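Local structure of nitrite transporter NirC (Salmonella enterica subsp. enterica serovar Typhimurium, 4FC4) at residues Ser140-Lys145 and Met202-Leu207. The protein forms a pentameric channel of the formate/nitrite transporter family that carries nitrite into and out of the cell across the cytoplasmic membrane. Residues are numbered along the deposited sequence; the frame is centred on the assembly and turned at random.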
loop_
_atom_site.group_PDB
_atom_site.type_symbol
_atom_site.label_atom_id
_atom_site.label_comp_id
_atom_site.label_asym_id
_atom_site.label_seq_id
_atom_site.Cartn_x
_atom_site.Cartn_y
_atom_site.Cartn_z
ATOM N N SER B 140 -31.122 -1.895 9.024
ATOM C CA SER B 140 -31.343 -3.290 8.721
ATOM C C SER B 140 -30.242 -4.164 9.360
ATOM O O SER B 140 -30.508 -5.259 9.868
ATOM C CB SER B 140 -31.518 -3.513 7.238
ATOM O OG SER B 140 -30.395 -3.044 6.545
ATOM N N VAL B 141 -29.013 -3.672 9.412
ATOM C CA VAL B 141 -27.941 -4.477 10.040
ATOM C C VAL B 141 -28.086 -4.547 11.578
ATOM O O VAL B 141 -27.928 -5.616 12.152
ATOM C CB VAL B 141 -26.524 -4.039 9.562
ATOM C CG1 VAL B 141 -25.403 -4.839 10.233
ATOM C CG2 VAL B 141 -26.450 -4.221 8.081
ATOM N N ALA B 142 -28.450 -3.434 12.227
ATOM C CA ALA B 142 -28.625 -3.396 13.704
ATOM C C ALA B 142 -29.710 -4.353 14.116
ATOM O O ALA B 142 -29.523 -5.154 15.039
ATOM C CB ALA B 142 -28.958 -1.997 14.189
ATOM N N LEU B 143 -30.833 -4.298 13.390
ATOM C CA LEU B 143 -31.991 -5.160 13.700
ATOM C C LEU B 143 -31.595 -6.640 13.526
ATOM O O LEU B 143 -31.819 -7.432 14.421
ATOM C CB LEU B 143 -33.234 -4.766 12.874
ATOM C CG LEU B 143 -34.438 -5.729 12.878
ATOM C CD1 LEU B 143 -35.153 -5.754 14.223
ATOM C CD2 LEU B 143 -35.440 -5.426 11.742
ATOM N N ALA B 144 -30.926 -6.978 12.418
ATOM C CA ALA B 144 -30.490 -8.367 12.202
ATOM C C ALA B 144 -29.558 -8.817 13.349
ATOM O O ALA B 144 -29.634 -9.967 13.819
ATOM C CB ALA B 144 -29.885 -8.600 10.795
ATOM N N LYS B 145 -28.733 -7.897 13.847
ATOM C CA LYS B 145 -27.804 -8.258 14.929
ATOM C C LYS B 145 -28.577 -8.518 16.212
ATOM O O LYS B 145 -28.147 -9.353 17.008
ATOM C CB LYS B 145 -26.743 -7.208 15.166
ATOM C CG LYS B 145 -25.605 -7.192 14.147
ATOM C CD LYS B 145 -24.888 -5.852 14.228
ATOM C CE LYS B 145 -23.647 -5.776 13.363
ATOM N NZ LYS B 145 -22.660 -6.764 13.809
ATOM N N MET B 202 -21.929 -1.362 19.930
ATOM C CA MET B 202 -22.418 -0.255 20.755
ATOM C C MET B 202 -22.671 0.997 19.922
ATOM O O MET B 202 -23.733 1.609 20.074
ATOM C CB MET B 202 -21.442 0.102 21.888
ATOM C CG MET B 202 -21.202 -0.983 22.919
ATOM S SD MET B 202 -19.814 -0.608 24.029
ATOM C CE MET B 202 -19.846 -2.061 25.061
ATOM N N THR B 203 -21.730 1.384 19.058
ATOM C CA THR B 203 -21.942 2.561 18.222
ATOM C C THR B 203 -23.076 2.275 17.209
ATOM O O THR B 203 -23.967 3.090 16.976
ATOM C CB THR B 203 -20.645 3.043 17.490
ATOM O OG1 THR B 203 -19.717 3.608 18.433
ATOM C CG2 THR B 203 -20.989 4.160 16.510
ATOM N N LEU B 204 -23.057 1.100 16.593
ATOM C CA LEU B 204 -24.064 0.811 15.585
ATOM C C LEU B 204 -25.429 0.897 16.247
ATOM O O LEU B 204 -26.367 1.513 15.692
ATOM C CB LEU B 204 -23.861 -0.566 14.988
ATOM C CG LEU B 204 -24.914 -0.836 13.931
ATOM C CD1 LEU B 204 -24.769 0.090 12.716
ATOM C CD2 LEU B 204 -24.784 -2.305 13.601
ATOM N N PHE B 205 -25.539 0.288 17.433
ATOM C CA PHE B 205 -26.809 0.257 18.106
ATOM C C PHE B 205 -27.303 1.634 18.456
ATOM O O PHE B 205 -28.514 1.874 18.414
ATOM C CB PHE B 205 -26.807 -0.677 19.307
ATOM C CG PHE B 205 -26.690 -2.146 18.935
ATOM C CD1 PHE B 205 -27.349 -2.655 17.847
ATOM C CD2 PHE B 205 -25.895 -3.014 19.674
ATOM C CE1 PHE B 205 -27.227 -3.998 17.501
ATOM C CE2 PHE B 205 -25.777 -4.360 19.340
ATOM C CZ PHE B 205 -26.443 -4.852 18.247
ATOM N N ALA B 206 -26.374 2.563 18.729
ATOM C CA ALA B 206 -26.764 3.887 19.214
ATOM C C ALA B 206 -27.228 4.712 17.989
ATOM O O ALA B 206 -28.283 5.403 18.017
ATOM C CB ALA B 206 -25.628 4.537 20.015
ATOM N N LEU B 207 -26.479 4.580 16.906
ATOM C CA LEU B 207 -26.824 5.186 15.628
ATOM C C LEU B 207 -28.216 4.773 15.126
ATOM O O LEU B 207 -29.018 5.614 14.732
ATOM C CB LEU B 207 -25.790 4.755 14.587
ATOM C CG LEU B 207 -24.406 5.387 14.664
ATOM C CD1 LEU B 207 -23.553 4.743 13.592
ATOM C CD2 LEU B 207 -24.467 6.920 14.524
#
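K145 forms a salt bridge through NZ with E196, while the aliphatic part of its side chain lies against L204, K145 CD being 3.6 Å from L204 CD2. The two side chains cross at about a right angle, and beyond L204 the K145 chain bends at its end. No hydrogen bond links 140-145 to 202-207, and the rest of the contact is largely apolar.

The carbonyl oxygen of A142 lies in the plane of the F205 ring and meets its edge, with A142 O 3.6 Å from F205 CE1. The same edge of the ring receives K145, whose CB lies 3.9 Å from F205 CZ. F205 CG is anti to the carbonyl carbon (chi1 -68°), which brings the ring edge close to A142 and K145, although CB itself is not directed at them. A142 CB packs against both L204 and F205, 4.2 Å from L204 CG and 4.1 Å from F205 CD1. The backbones come close here, with the CA atoms of A142 and F205 6.0 Å apart.

The axes of 140-145 and 202-207 come within 9.4 Å and cross at -117°. The contact thus packs helix 137-147 against helix 198-209, near the end of a predicted transmembrane span (184-206), and no other subunit touches it. Helix 219-248 packs against F205 through I222, N225 and L226, while F46 of helix 24-51 touches both V141 and L204.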